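Local coordinates for protein putative rRNA methyltransferase (Sorangium cellulosum, PDB 4RWZ) that methylates 16S rRNA in the 30S ribosomal subunit, probably at the N1 atom of an adenine, and so confers resistance to aminoglycoside antibiotics, at residues 53-57 with 58-62; 36-39 with 40-44; 147-150 with 151-154; 64-67 with 68-72; 170-174 with 175-179. All coordinates share one frame; numbering follows the deposited sequence.

Contact 1: 53-57 with 58-62; sequences GVDPA and GERMR
Arg-60 folds back across the turn that follows strand 49-55, and its chain meets 53-57 atom by atom. Arg-60 CB lies 3.5 Å from Ala-57 O, the carbonyl that also accepts a hydrogen bond from Arg-60 N (3.0 Å). Arg-60 CG stays beside that oxygen and approaches the Ala-57 methyl. From there the chain runs extended to NE, with chi2 and chi3 both near -178°, which carries Arg-60 CD to 3.3 Å from Asp-55 OD1. At the tip, Arg-60 NH1 donates to Asp-55 OD1 over 2.9 Å in a salt bridge that lies in the guanidinium plane and uses the syn lone pair; the carboxylate stands almost perpendicular to the guanidinium. Ala-57 CB covers one guanidinium face and Pro-56 CG sits near an edge. Asp-55 closes the second strand of the Rossmann-like methyltransferase sheet. Its OD1 also accepts from Ala-57 N (3.0 Å) on the anti side, forming an Asx turn, while OD2 takes a bond from Gly-34 N. Met-61 SD packs 3.8 Å from Asp-55 CB, and the same side chain touches Phe-82 and Val-84 of strand 80-84. Glu-59 bends at chi2 and brings Glu-59 OE1 to 3.6 Å from Ala-57 CB.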
loop_
_atom_site.group_PDB
_atom_site.type_symbol
_atom_site.label_atom_id
_atom_site.label_comp_id
_atom_site.label_asym_id
_atom_site.label_seq_id
_atom_site.Cartn_x
_atom_site.Cartn_y
_atom_site.Cartn_z
ATOM N N GLY A 53 -0.013 7.825 -1.059
ATOM C CA GLY A 53 1.195 7.005 -1.085
ATOM C C GLY A 53 1.816 7.045 0.312
ATOM O O GLY A 53 1.834 8.106 0.958
ATOM N N VAL A 54 2.303 5.891 0.782
ATOM C CA VAL A 54 2.902 5.777 2.140
ATOM C C VAL A 54 4.308 5.261 1.998
ATOM O O VAL A 54 4.519 4.321 1.244
ATOM C CB VAL A 54 2.096 4.736 2.984
ATOM C CG1 VAL A 54 2.602 4.672 4.457
ATOM C CG2 VAL A 54 0.638 5.100 3.009
ATOM N N ASP A 55 5.293 5.821 2.727
ATOM C CA ASP A 55 6.626 5.268 2.662
ATOM C C ASP A 55 7.329 5.642 3.980
ATOM O O ASP A 55 7.004 6.657 4.546
ATOM C CB ASP A 55 7.417 5.907 1.498
ATOM C CG ASP A 55 8.706 5.158 1.190
ATOM O OD1 ASP A 55 9.787 5.447 1.815
ATOM O OD2 ASP A 55 8.677 4.254 0.337
ATOM N N PRO A 56 8.228 4.787 4.458
ATOM C CA PRO A 56 8.879 5.072 5.738
ATOM C C PRO A 56 9.842 6.246 5.702
ATOM O O PRO A 56 10.212 6.702 6.809
ATOM C CB PRO A 56 9.644 3.767 6.056
ATOM C CG PRO A 56 9.704 3.009 4.856
ATOM C CD PRO A 56 8.518 3.414 3.982
ATOM N N ALA A 57 10.316 6.667 4.546
ATOM C CA ALA A 57 11.335 7.763 4.492
ATOM C C ALA A 57 10.735 8.925 3.737
ATOM O O ALA A 57 10.598 8.831 2.480
ATOM C CB ALA A 57 12.580 7.281 3.768
ATOM N N GLY A 58 10.381 9.995 4.434
ATOM C CA GLY A 58 9.722 11.120 3.767
ATOM C C GLY A 58 10.571 11.752 2.686
ATOM O O GLY A 58 10.038 12.321 1.727
ATOM N N GLU A 59 11.891 11.637 2.798
ATOM C CA GLU A 59 12.773 12.274 1.793
ATOM C C GLU A 59 12.554 11.635 0.420
ATOM O O GLU A 59 12.728 12.294 -0.605
ATOM C CB GLU A 59 14.256 12.243 2.206
ATOM C CG GLU A 59 15.089 11.060 1.712
ATOM C CD GLU A 59 15.142 9.868 2.702
ATOM O OE1 GLU A 59 14.794 10.053 3.900
ATOM O OE2 GLU A 59 15.586 8.758 2.298
ATOM N N ARG A 60 12.087 10.372 0.376
ATOM C CA ARG A 60 11.875 9.762 -0.934
ATOM C C ARG A 60 10.726 10.425 -1.672
ATOM O O ARG A 60 10.681 10.369 -2.917
ATOM C CB ARG A 60 11.496 8.245 -0.800
ATOM C CG ARG A 60 12.704 7.402 -0.327
ATOM C CD ARG A 60 12.333 5.897 -0.252
ATOM N NE ARG A 60 13.480 5.091 0.248
ATOM C CZ ARG A 60 13.421 4.239 1.283
ATOM N NH1 ARG A 60 12.323 4.133 2.006
ATOM N NH2 ARG A 60 14.506 3.556 1.655
ATOM N N MET A 61 9.769 10.964 -0.906
ATOM C CA MET A 61 8.521 11.544 -1.474
ATOM C C MET A 61 8.617 13.074 -1.562
ATOM O O MET A 61 7.643 13.725 -1.891
ATOM C CB MET A 61 7.319 11.178 -0.593
ATOM C CG MET A 61 7.116 9.684 -0.531
ATOM S SD MET A 61 5.737 9.179 0.524
ATOM C CE MET A 61 6.400 9.683 2.127
ATOM N N ARG A 62 9.778 13.639 -1.277
ATOM C CA ARG A 62 9.911 15.113 -1.238
ATOM C C ARG A 62 9.452 15.712 -2.566
ATOM O O ARG A 62 8.649 16.655 -2.614
ATOM C CB ARG A 62 11.360 15.512 -0.996
ATOM C CG ARG A 62 11.555 17.050 -1.130
ATOM C CD ARG A 62 13.026 17.440 -1.351
ATOM N NE ARG A 62 13.547 16.919 -2.622
ATOM C CZ ARG A 62 13.211 17.387 -3.834
ATOM N NH1 ARG A 62 12.327 18.385 -3.990
ATOM N NH2 ARG A 62 13.756 16.839 -4.910
#

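Contact 2: 36-39 with 40-44; sequences GRFV and YRSAG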
loop_
_atom_site.group_PDB
_atom_site.type_symbol
_atom_site.label_atom_id
_atom_site.label_comp_id
_atom_site.label_asym_id
_atom_site.label_seq_id
_atom_site.Cartn_x
_atom_site.Cartn_y
_atom_site.Cartn_z
ATOM N N GLY A 36 6.901 7.741 -5.186
ATOM C CA GLY A 36 5.483 8.113 -5.217
ATOM C C GLY A 36 4.879 8.380 -6.571
ATOM O O GLY A 36 3.742 8.880 -6.685
ATOM N N ARG A 37 5.645 8.118 -7.615
ATOM C CA ARG A 37 5.189 8.442 -8.951
ATOM C C ARG A 37 3.973 7.619 -9.346
ATOM O O ARG A 37 3.105 8.125 -10.087
ATOM C CB ARG A 37 6.315 8.282 -9.974
ATOM C CG ARG A 37 7.306 9.432 -9.866
ATOM C CD ARG A 37 8.387 9.324 -10.934
ATOM N NE ARG A 37 9.311 10.471 -10.707
ATOM C CZ ARG A 37 10.273 10.813 -11.565
ATOM N NH1 ARG A 37 10.418 10.126 -12.688
ATOM N NH2 ARG A 37 11.062 11.846 -11.305
ATOM N N PHE A 38 3.856 6.398 -8.786
ATOM C CA PHE A 38 2.642 5.616 -9.110
ATOM C C PHE A 38 1.384 6.348 -8.629
ATOM O O PHE A 38 0.313 6.346 -9.261
ATOM C CB PHE A 38 2.740 4.247 -8.436
ATOM C CG PHE A 38 1.448 3.434 -8.529
ATOM C CD1 PHE A 38 1.057 2.854 -9.731
ATOM C CD2 PHE A 38 0.628 3.315 -7.432
ATOM C CE1 PHE A 38 -0.153 2.114 -9.788
ATOM C CE2 PHE A 38 -0.563 2.577 -7.469
ATOM C CZ PHE A 38 -0.933 1.980 -8.644
ATOM N N VAL A 39 1.518 6.982 -7.467
ATOM C CA VAL A 39 0.386 7.722 -6.866
ATOM C C VAL A 39 0.103 8.986 -7.612
ATOM O O VAL A 39 -1.069 9.330 -7.869
ATOM C CB VAL A 39 0.622 7.960 -5.355
ATOM C CG1 VAL A 39 -0.323 8.995 -4.758
ATOM C CG2 VAL A 39 0.489 6.605 -4.593
ATOM N N TYR A 40 1.148 9.709 -7.992
ATOM C CA TYR A 40 0.913 10.875 -8.835
ATOM C C TYR A 40 0.169 10.560 -10.148
ATOM O O TYR A 40 -0.803 11.233 -10.525
ATOM C CB TYR A 40 2.264 11.560 -9.152
ATOM C CG TYR A 40 2.082 12.885 -9.870
ATOM C CD1 TYR A 40 1.828 14.080 -9.165
ATOM C CD2 TYR A 40 2.147 12.953 -11.244
ATOM C CE1 TYR A 40 1.655 15.300 -9.824
ATOM C CE2 TYR A 40 1.973 14.189 -11.920
ATOM C CZ TYR A 40 1.732 15.344 -11.196
ATOM O OH TYR A 40 1.540 16.525 -11.891
ATOM N N ARG A 41 0.641 9.553 -10.857
ATOM C CA ARG A 41 -0.021 9.157 -12.098
ATOM C C ARG A 41 -1.439 8.682 -11.849
ATOM O O ARG A 41 -2.349 8.989 -12.638
ATOM C CB ARG A 41 0.768 8.028 -12.766
ATOM C CG ARG A 41 2.095 8.502 -13.340
ATOM C CD ARG A 41 2.739 7.421 -14.279
ATOM N NE ARG A 41 3.119 6.209 -13.501
ATOM C CZ ARG A 41 4.336 6.061 -12.934
ATOM N NH1 ARG A 41 5.286 6.948 -13.139
ATOM N NH2 ARG A 41 4.616 4.990 -12.284
ATOM N N SER A 42 -1.631 7.908 -10.790
ATOM C CA SER A 42 -2.991 7.394 -10.516
ATOM C C SER A 42 -3.955 8.526 -10.222
ATOM O O SER A 42 -5.133 8.521 -10.653
ATOM C CB SER A 42 -2.999 6.382 -9.354
ATOM O OG SER A 42 -2.216 5.215 -9.642
ATOM N N ALA A 43 -3.461 9.565 -9.534
ATOM C CA ALA A 43 -4.319 10.706 -9.236
ATOM C C ALA A 43 -4.717 11.428 -10.512
ATOM O O ALA A 43 -5.857 11.936 -10.635
ATOM C CB ALA A 43 -3.596 11.680 -8.210
ATOM N N GLY A 44 -3.820 11.490 -11.489
ATOM C CA GLY A 44 -4.190 12.139 -12.747
ATOM C C GLY A 44 -5.198 11.290 -13.521
ATOM O O GLY A 44 -6.185 11.814 -14.060
#
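Backbone N-H groups of Tyr-40, Arg-41, Ser-42 and Ala-43 bond to the carbonyls of Gly-36, Arg-37, Phe-38 and Val-39 in regular i to i+4 steps, the Arg-41 N to Arg-37 O bond (3.0 Å) being nearly straight. Phe-38 O is gripped twice: Ser-42 N reaches it at 2.9 Å from one face of the carbonyl plane, and Ser-42 OG at 2.8 Å from the opposite face. OG can do so because it stands beside its own backbone N (chi1 -62°). Ser-42 OG also sits over the centre of the Phe-38 ring, 3.6 Å from Phe-38 CZ. Arg-41 bends at chi3 and lays a guanidinium face over the Arg-37 carbonyl, with Arg-41 CZ 3.7 Å from Arg-37 O and Arg-41 NH1 3.6 Å from Arg-37 CB. Tyr-40 heads toward helix 62-68, meeting Val-64, Arg-67 and Ala-68, and its OH bonds to Gly-75 O. Phe-38 and Val-39 face Asp-30 of strand 26-31. Gly-36, whose phi is positive, is the N-cap of this helix. The glycine-bearing turn between strand 26-31 and helix 37-45 is consistent with the first conserved motif of Rossmann-like AdoMet-dependent methyltransferases.

Contact 3: 147-150 with 151-154; sequences RPYA and ARLG
One face of the Tyr-149 ring carries the guanidinium of Arg-152, a cation-pi contact with CZ of Arg-152 4.0 Å from the ring centroid. The overlap is displaced toward the ring's rim, where Arg-152 NH1 comes 3.4 Å from Tyr-149 CE2, and the two planes open by 32° instead of stacking flat. At its edge the same guanidinium holds the carbonyl of Arg-147: NH2 of Arg-152 donates to Arg-147 O over 2.9 Å, in the carbonyl plane, and NE adds a weak bond. The Arg-147 guanidinium is covered on one face by Ala-151 O and Arg-152 CB, while its NH1 makes a weak bond of 3.4 Å to Leu-153 O near its plane. These residues form a tight turn in the loop between strand 133-139 and helix 160-172, with a short 3-10 stretch and a bond from Ala-151 N to Pro-148 O (3.0 Å). The two guanidinium groups come near each other (Arg-147 NE to Arg-152 NE 4.8 Å), and Asp-145 probably eases the like charges through a salt bridge with Arg-147 NH2 and a long, weak ion pair with Arg-152 NE. Arg-147 also rests on Ala-108, Ser-109 and Ser-112 of helix 108-115, while Tyr-149 lies at the protein surface.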
loop_
_atom_site.group_PDB
_atom_site.type_symbol
_atom_site.label_atom_id
_atom_site.label_comp_id
_atom_site.label_asym_id
_atom_site.label_seq_id
_atom_site.Cartn_x
_atom_site.Cartn_y
_atom_site.Cartn_z
ATOM N N ARG A 147 16.477 -7.749 4.232
ATOM C CA ARG A 147 16.400 -8.705 5.361
ATOM C C ARG A 147 17.716 -8.863 6.074
ATOM O O ARG A 147 18.755 -8.711 5.478
ATOM C CB ARG A 147 15.947 -10.101 4.886
ATOM C CG ARG A 147 14.500 -10.171 4.325
ATOM C CD ARG A 147 14.187 -11.515 3.697
ATOM N NE ARG A 147 15.129 -11.784 2.621
ATOM C CZ ARG A 147 15.197 -12.933 1.959
ATOM N NH1 ARG A 147 14.394 -13.940 2.302
ATOM N NH2 ARG A 147 16.087 -13.087 0.989
ATOM N N PRO A 148 17.669 -9.182 7.378
ATOM C CA PRO A 148 18.876 -9.692 8.026
ATOM C C PRO A 148 19.521 -10.824 7.206
ATOM O O PRO A 148 18.822 -11.644 6.624
ATOM C CB PRO A 148 18.332 -10.346 9.302
ATOM C CG PRO A 148 17.043 -9.737 9.569
ATOM C CD PRO A 148 16.475 -9.278 8.234
ATOM N N TYR A 149 20.841 -10.927 7.214
ATOM C CA TYR A 149 21.494 -12.055 6.543
ATOM C C TYR A 149 21.027 -13.436 7.017
ATOM O O TYR A 149 20.896 -14.363 6.218
ATOM C CB TYR A 149 23.014 -11.903 6.607
ATOM C CG TYR A 149 23.467 -10.671 5.843
ATOM C CD1 TYR A 149 23.337 -9.399 6.397
ATOM C CD2 TYR A 149 23.989 -10.774 4.558
ATOM C CE1 TYR A 149 23.721 -8.265 5.698
ATOM C CE2 TYR A 149 24.390 -9.641 3.853
ATOM C CZ TYR A 149 24.249 -8.391 4.428
ATOM O OH TYR A 149 24.638 -7.265 3.732
ATOM N N ALA A 150 20.730 -13.569 8.306
ATOM C CA ALA A 150 20.345 -14.863 8.841
ATOM C C ALA A 150 18.971 -15.268 8.310
ATOM O O ALA A 150 18.626 -16.452 8.331
ATOM C CB ALA A 150 20.331 -14.818 10.354
ATOM N N ALA A 151 18.192 -14.319 7.771
ATOM C CA ALA A 151 16.872 -14.707 7.294
ATOM C C ALA A 151 16.752 -14.826 5.790
ATOM O O ALA A 151 15.638 -14.850 5.279
ATOM C CB ALA A 151 15.830 -13.695 7.753
ATOM N N ARG A 152 17.843 -15.085 5.096
ATOM C CA ARG A 152 17.741 -15.144 3.654
ATOM C C ARG A 152 17.742 -16.593 3.259
ATOM O O ARG A 152 18.712 -17.120 2.703
ATOM C CB ARG A 152 18.904 -14.409 3.004
ATOM C CG ARG A 152 18.990 -13.004 3.511
ATOM C CD ARG A 152 20.002 -12.185 2.778
ATOM N NE ARG A 152 19.831 -10.780 3.126
ATOM C CZ ARG A 152 20.634 -9.800 2.714
ATOM N NH1 ARG A 152 21.660 -10.075 1.927
ATOM N NH2 ARG A 152 20.388 -8.543 3.073
ATOM N N LEU A 153 16.659 -17.239 3.668
ATOM C CA LEU A 153 16.317 -18.559 3.224
ATOM C C LEU A 153 15.544 -18.300 1.945
ATOM O O LEU A 153 15.138 -17.159 1.665
ATOM C CB LEU A 153 15.454 -19.279 4.258
ATOM C CG LEU A 153 16.146 -19.915 5.467
ATOM C CD1 LEU A 153 16.813 -18.880 6.360
ATOM C CD2 LEU A 153 15.161 -20.779 6.274
ATOM N N GLY A 154 15.351 -19.339 1.153
ATOM C CA GLY A 154 14.631 -19.209 -0.092
ATOM C C GLY A 154 13.160 -18.955 0.137
ATOM O O GLY A 154 12.620 -19.302 1.175
#

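Contact 4: 64-67 with 68-72; sequences VSWR and ASRKP
Arg-70 lies flat on the indole of Trp-66, the two planes within 6° of parallel. CZ of Arg-70 sits 3.6 Å from the centroid of the Trp-66 six-membered ring, a cation-pi stack, and Arg-70 CD makes a CH-pi contact with the five-membered ring. NH2 of Arg-70 comes as near as 3.5 Å to Trp-66 CZ3. Two bends put the guanidinium there: chi2 at -49° and chi3 at 87° turn the chain back along the helix end. Its rotation is fixed from the edge, for Arg-70 NE donates to Trp-66 O (3.0 Å) and Arg-70 NH2 to Ser-69 OG (2.9 Å), both acceptors lying close to its plane. Trp-66 O also receives Ser-69 N, which comes from the opposite face of the carbonyl to NE. Ser-69 OG lies 2.9 Å from Trp-66 O and 3.1 Å from Ser-65 O, and its single proton could serve either. Past the regular helical bonds, Arg-70 N donates to Arg-67 O. Arg-67 pairs with Glu-63 in its own helix. Helix 37-45 flanks another side of helix 62-68, and Val-64, Ser-65 and Ala-68 pack on Phe-82 of strand 80-84.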
loop_
_atom_site.group_PDB
_atom_site.type_symbol
_atom_site.label_atom_id
_atom_site.label_comp_id
_atom_site.label_asym_id
_atom_site.label_seq_id
_atom_site.Cartn_x
_atom_site.Cartn_y
_atom_site.Cartn_z
ATOM N N VAL A 64 7.808 14.477 -5.381
ATOM C CA VAL A 64 6.433 14.282 -5.816
ATOM C C VAL A 64 5.438 15.002 -4.931
ATOM O O VAL A 64 4.427 15.492 -5.442
ATOM C CB VAL A 64 6.035 12.754 -5.889
ATOM C CG1 VAL A 64 5.936 12.152 -4.496
ATOM C CG2 VAL A 64 4.692 12.613 -6.576
ATOM N N SER A 65 5.701 15.043 -3.602
ATOM C CA SER A 65 4.714 15.679 -2.709
ATOM C C SER A 65 4.723 17.228 -2.919
ATOM O O SER A 65 3.684 17.849 -2.844
ATOM C CB SER A 65 4.944 15.328 -1.224
ATOM O OG SER A 65 6.182 15.810 -0.744
ATOM N N TRP A 66 5.873 17.811 -3.233
ATOM C CA TRP A 66 5.957 19.218 -3.585
ATOM C C TRP A 66 5.177 19.477 -4.864
ATOM O O TRP A 66 4.332 20.372 -4.937
ATOM C CB TRP A 66 7.408 19.653 -3.801
ATOM C CG TRP A 66 7.498 21.113 -4.168
ATOM C CD1 TRP A 66 7.772 21.670 -5.409
ATOM C CD2 TRP A 66 7.243 22.198 -3.282
ATOM N NE1 TRP A 66 7.748 23.051 -5.301
ATOM C CE2 TRP A 66 7.417 23.392 -4.010
ATOM C CE3 TRP A 66 6.921 22.275 -1.920
ATOM C CZ2 TRP A 66 7.268 24.672 -3.408
ATOM C CZ3 TRP A 66 6.763 23.527 -1.324
ATOM C CH2 TRP A 66 6.957 24.707 -2.059
ATOM N N ARG A 67 5.453 18.648 -5.868
ATOM C CA ARG A 67 4.827 18.833 -7.163
ATOM C C ARG A 67 3.311 18.751 -7.037
ATOM O O ARG A 67 2.543 19.587 -7.557
ATOM C CB ARG A 67 5.378 17.781 -8.131
ATOM C CG ARG A 67 4.592 17.710 -9.438
ATOM C CD ARG A 67 5.170 16.575 -10.305
ATOM N NE ARG A 67 6.564 16.903 -10.537
ATOM C CZ ARG A 67 7.590 16.095 -10.261
ATOM N NH1 ARG A 67 7.394 14.855 -9.832
ATOM N NH2 ARG A 67 8.807 16.529 -10.494
ATOM N N ALA A 68 2.859 17.739 -6.316
ATOM C CA ALA A 68 1.434 17.471 -6.210
ATOM C C ALA A 68 0.683 18.525 -5.403
ATOM O O ALA A 68 -0.531 18.623 -5.539
ATOM C CB ALA A 68 1.188 16.073 -5.616
ATOM N N SER A 69 1.392 19.301 -4.588
ATOM C CA SER A 69 0.734 20.350 -3.764
ATOM C C SER A 69 0.682 21.688 -4.460
ATOM O O SER A 69 0.154 22.646 -3.903
ATOM C CB SER A 69 1.410 20.506 -2.389
ATOM O OG SER A 69 2.772 20.812 -2.558
ATOM N N ARG A 70 1.227 21.792 -5.678
ATOM C CA ARG A 70 1.160 23.034 -6.441
ATOM C C ARG A 70 -0.274 23.265 -6.945
ATOM O O ARG A 70 -1.139 22.400 -6.811
ATOM C CB ARG A 70 2.143 23.018 -7.654
ATOM C CG ARG A 70 3.679 22.843 -7.302
ATOM C CD ARG A 70 4.034 23.778 -6.239
ATOM N NE ARG A 70 3.814 23.293 -4.874
ATOM C CZ ARG A 70 3.688 24.097 -3.816
ATOM N NH1 ARG A 70 3.719 25.424 -3.992
ATOM N NH2 ARG A 70 3.493 23.592 -2.596
ATOM N N LYS A 71 -0.509 24.418 -7.560
ATOM C CA LYS A 71 -1.767 24.682 -8.282
ATOM C C LYS A 71 -1.865 23.692 -9.439
ATOM O O LYS A 71 -0.850 23.243 -9.945
ATOM C CB LYS A 71 -1.752 26.133 -8.801
ATOM C CG LYS A 71 -0.937 27.033 -7.864
ATOM C CD LYS A 71 0.539 27.193 -8.425
ATOM C CE LYS A 71 1.661 26.669 -7.451
ATOM N NZ LYS A 71 3.102 26.860 -7.925
ATOM N N PRO A 72 -3.090 23.289 -9.842
ATOM C CA PRO A 72 -3.175 22.292 -10.927
ATOM C C PRO A 72 -2.490 22.694 -12.244
ATOM O O PRO A 72 -1.835 21.826 -12.822
ATOM C CB PRO A 72 -4.686 22.083 -11.117
ATOM C CG PRO A 72 -5.280 22.412 -9.759
ATOM C CD PRO A 72 -4.382 23.523 -9.171
#

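Contact 5: 170-174 with 175-179; sequences AYRAA and GFEIR
Gly-175 ends a type I turn that starts at Arg-172 and follows helix 160-172, Gly-175 N donating to Arg-172 O over 3.1 Å. The glycine leaves helical geometry with a positive phi of 95°. Phe-176 N turns back to Tyr-171 O at 2.9 Å, and these two bonds with the positive phi make a Schellman motif. Tyr-171 O separately accepts Ala-174 N from the other face of its plane. Phe-176 CB sits at the edge of the Tyr-171 ring, 3.9 Å from CD2 of Tyr-171. Through this turn the chain passes from the helix into strand 176-183, an outer strand of the Rossmann-like sheet, antiparallel to strand 207-213. Glu-177 points its carboxylate back at Arg-172: CG is anti to the backbone N (chi1 -177°), and the chain bends at chi2, so that the two side chains run side by side. Glu-177 OE1 faces Arg-172 NE in a salt bridge modelled at a very short 2.5 Å, a doubtful length, and OE2 takes a weak bond from Arg-172 NH2. Ile-178 then turns to the buried side and lays CD1 over one face of the Tyr-171 ring, 4.1 Å from its centroid, with Ile-178 CG1 3.8 Å from Tyr-171 CG. The Tyr-171 hydroxyl is bonded to Leu-114 O, and Leu-122 and Leu-209 also pack on this tyrosine.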
loop_
_atom_site.group_PDB
_atom_site.type_symbol
_atom_site.label_atom_id
_atom_site.label_comp_id
_atom_site.label_asym_id
_atom_site.label_seq_id
_atom_site.Cartn_x
_atom_site.Cartn_y
_atom_site.Cartn_z
ATOM N N ALA A 170 -4.078 -18.682 5.592
ATOM C CA ALA A 170 -3.421 -17.629 6.357
ATOM C C ALA A 170 -4.022 -16.268 5.983
ATOM O O ALA A 170 -4.226 -15.386 6.839
ATOM C CB ALA A 170 -1.954 -17.636 6.080
ATOM N N TYR A 171 -4.268 -16.047 4.701
ATOM C CA TYR A 171 -4.905 -14.788 4.318
ATOM C C TYR A 171 -6.316 -14.714 4.933
ATOM O O TYR A 171 -6.703 -13.670 5.470
ATOM C CB TYR A 171 -4.950 -14.626 2.772
ATOM C CG TYR A 171 -3.690 -13.983 2.224
ATOM C CD1 TYR A 171 -2.464 -14.637 2.291
ATOM C CD2 TYR A 171 -3.720 -12.702 1.642
ATOM C CE1 TYR A 171 -1.288 -14.047 1.807
ATOM C CE2 TYR A 171 -2.576 -12.111 1.138
ATOM C CZ TYR A 171 -1.355 -12.790 1.230
ATOM O OH TYR A 171 -0.204 -12.189 0.749
ATOM N N ARG A 172 -7.062 -15.830 4.890
ATOM C CA ARG A 172 -8.383 -15.840 5.500
ATOM C C ARG A 172 -8.259 -15.533 7.006
ATOM O O ARG A 172 -9.135 -14.869 7.586
ATOM C CB ARG A 172 -9.085 -17.213 5.323
ATOM C CG ARG A 172 -9.783 -17.293 4.057
ATOM C CD ARG A 172 -10.718 -18.553 4.032
ATOM N NE ARG A 172 -11.370 -18.656 2.745
ATOM C CZ ARG A 172 -11.493 -19.798 2.075
ATOM N NH1 ARG A 172 -11.009 -20.924 2.591
ATOM N NH2 ARG A 172 -12.115 -19.814 0.898
ATOM N N ALA A 173 -7.214 -16.077 7.634
ATOM C CA ALA A 173 -7.015 -15.873 9.071
ATOM C C ALA A 173 -6.724 -14.396 9.369
ATOM O O ALA A 173 -6.696 -14.018 10.542
ATOM C CB ALA A 173 -5.889 -16.765 9.622
ATOM N N ALA A 174 -6.363 -13.609 8.344
ATOM C CA ALA A 174 -6.159 -12.146 8.513
ATOM C C ALA A 174 -7.307 -11.290 7.981
ATOM O O ALA A 174 -7.173 -10.072 7.901
ATOM C CB ALA A 174 -4.788 -11.667 7.855
ATOM N N GLY A 175 -8.387 -11.904 7.479
ATOM C CA GLY A 175 -9.491 -11.125 6.942
ATOM C C GLY A 175 -9.482 -10.870 5.430
ATOM O O GLY A 175 -10.191 -9.973 4.936
ATOM N N PHE A 176 -8.732 -11.686 4.680
ATOM C CA PHE A 176 -8.635 -11.554 3.215
ATOM C C PHE A 176 -8.989 -12.852 2.535
ATOM O O PHE A 176 -8.592 -13.920 3.009
ATOM C CB PHE A 176 -7.172 -11.245 2.794
ATOM C CG PHE A 176 -6.753 -9.793 2.960
ATOM C CD1 PHE A 176 -7.329 -8.799 2.180
ATOM C CD2 PHE A 176 -5.729 -9.445 3.866
ATOM C CE1 PHE A 176 -6.921 -7.474 2.301
ATOM C CE2 PHE A 176 -5.276 -8.114 3.961
ATOM C CZ PHE A 176 -5.896 -7.135 3.186
ATOM N N GLU A 177 -9.654 -12.754 1.393
ATOM C CA GLU A 177 -9.892 -13.916 0.543
ATOM C C GLU A 177 -9.093 -13.767 -0.743
ATOM O O GLU A 177 -9.355 -12.863 -1.528
ATOM C CB GLU A 177 -11.389 -14.027 0.239
ATOM C CG GLU A 177 -11.747 -15.248 -0.572
ATOM C CD GLU A 177 -11.591 -16.561 0.199
ATOM O OE1 GLU A 177 -11.829 -16.592 1.431
ATOM O OE2 GLU A 177 -11.298 -17.593 -0.446
ATOM N N ILE A 178 -8.097 -14.624 -0.956
ATOM C CA ILE A 178 -7.294 -14.529 -2.192
ATOM C C ILE A 178 -8.171 -14.731 -3.432
ATOM O O ILE A 178 -8.980 -15.647 -3.480
ATOM C CB ILE A 178 -6.140 -15.567 -2.207
ATOM C CG1 ILE A 178 -5.132 -15.204 -1.098
ATOM C CG2 ILE A 178 -5.447 -15.585 -3.561
ATOM C CD1 ILE A 178 -3.867 -16.071 -1.049
ATOM N N ARG A 179 -7.988 -13.874 -4.415
ATOM C CA ARG A 179 -8.782 -13.931 -5.650
ATOM C C ARG A 179 -7.959 -14.389 -6.813
ATOM O O ARG A 179 -8.247 -15.392 -7.428
ATOM C CB ARG A 179 -9.404 -12.570 -5.935
ATOM C CG ARG A 179 -10.446 -12.216 -4.883
ATOM C CD ARG A 179 -11.579 -13.271 -4.866
ATOM N NE ARG A 179 -12.628 -12.949 -3.894
ATOM C CZ ARG A 179 -13.592 -13.789 -3.526
ATOM N NH1 ARG A 179 -13.632 -15.016 -4.023
ATOM N NH2 ARG A 179 -14.495 -13.412 -2.634
#

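Along the chain the order is contact 2, contact 1, contact 4, contact 3, contact 5. The first three form one cluster in the early half of the Rossmann-like fold. Contact 2 touches contact 1 where Val-39 packs on Gly-53, and contact 4 through the packing of helix 37-45 on helix 62-68; their centres lie 11 to 14 Å apart. Contact 1 leads into contact 4. Contact 5 belongs to the opposite end of the same sheet, about 28 Å between centres from contacts 1 and 2. Contact 3 is about 25 Å from contacts 1 and 5, centre to centre. In chain order they cover a helix, a strand-to-helix loop, a helix end, a surface loop and a helix-to-strand turn.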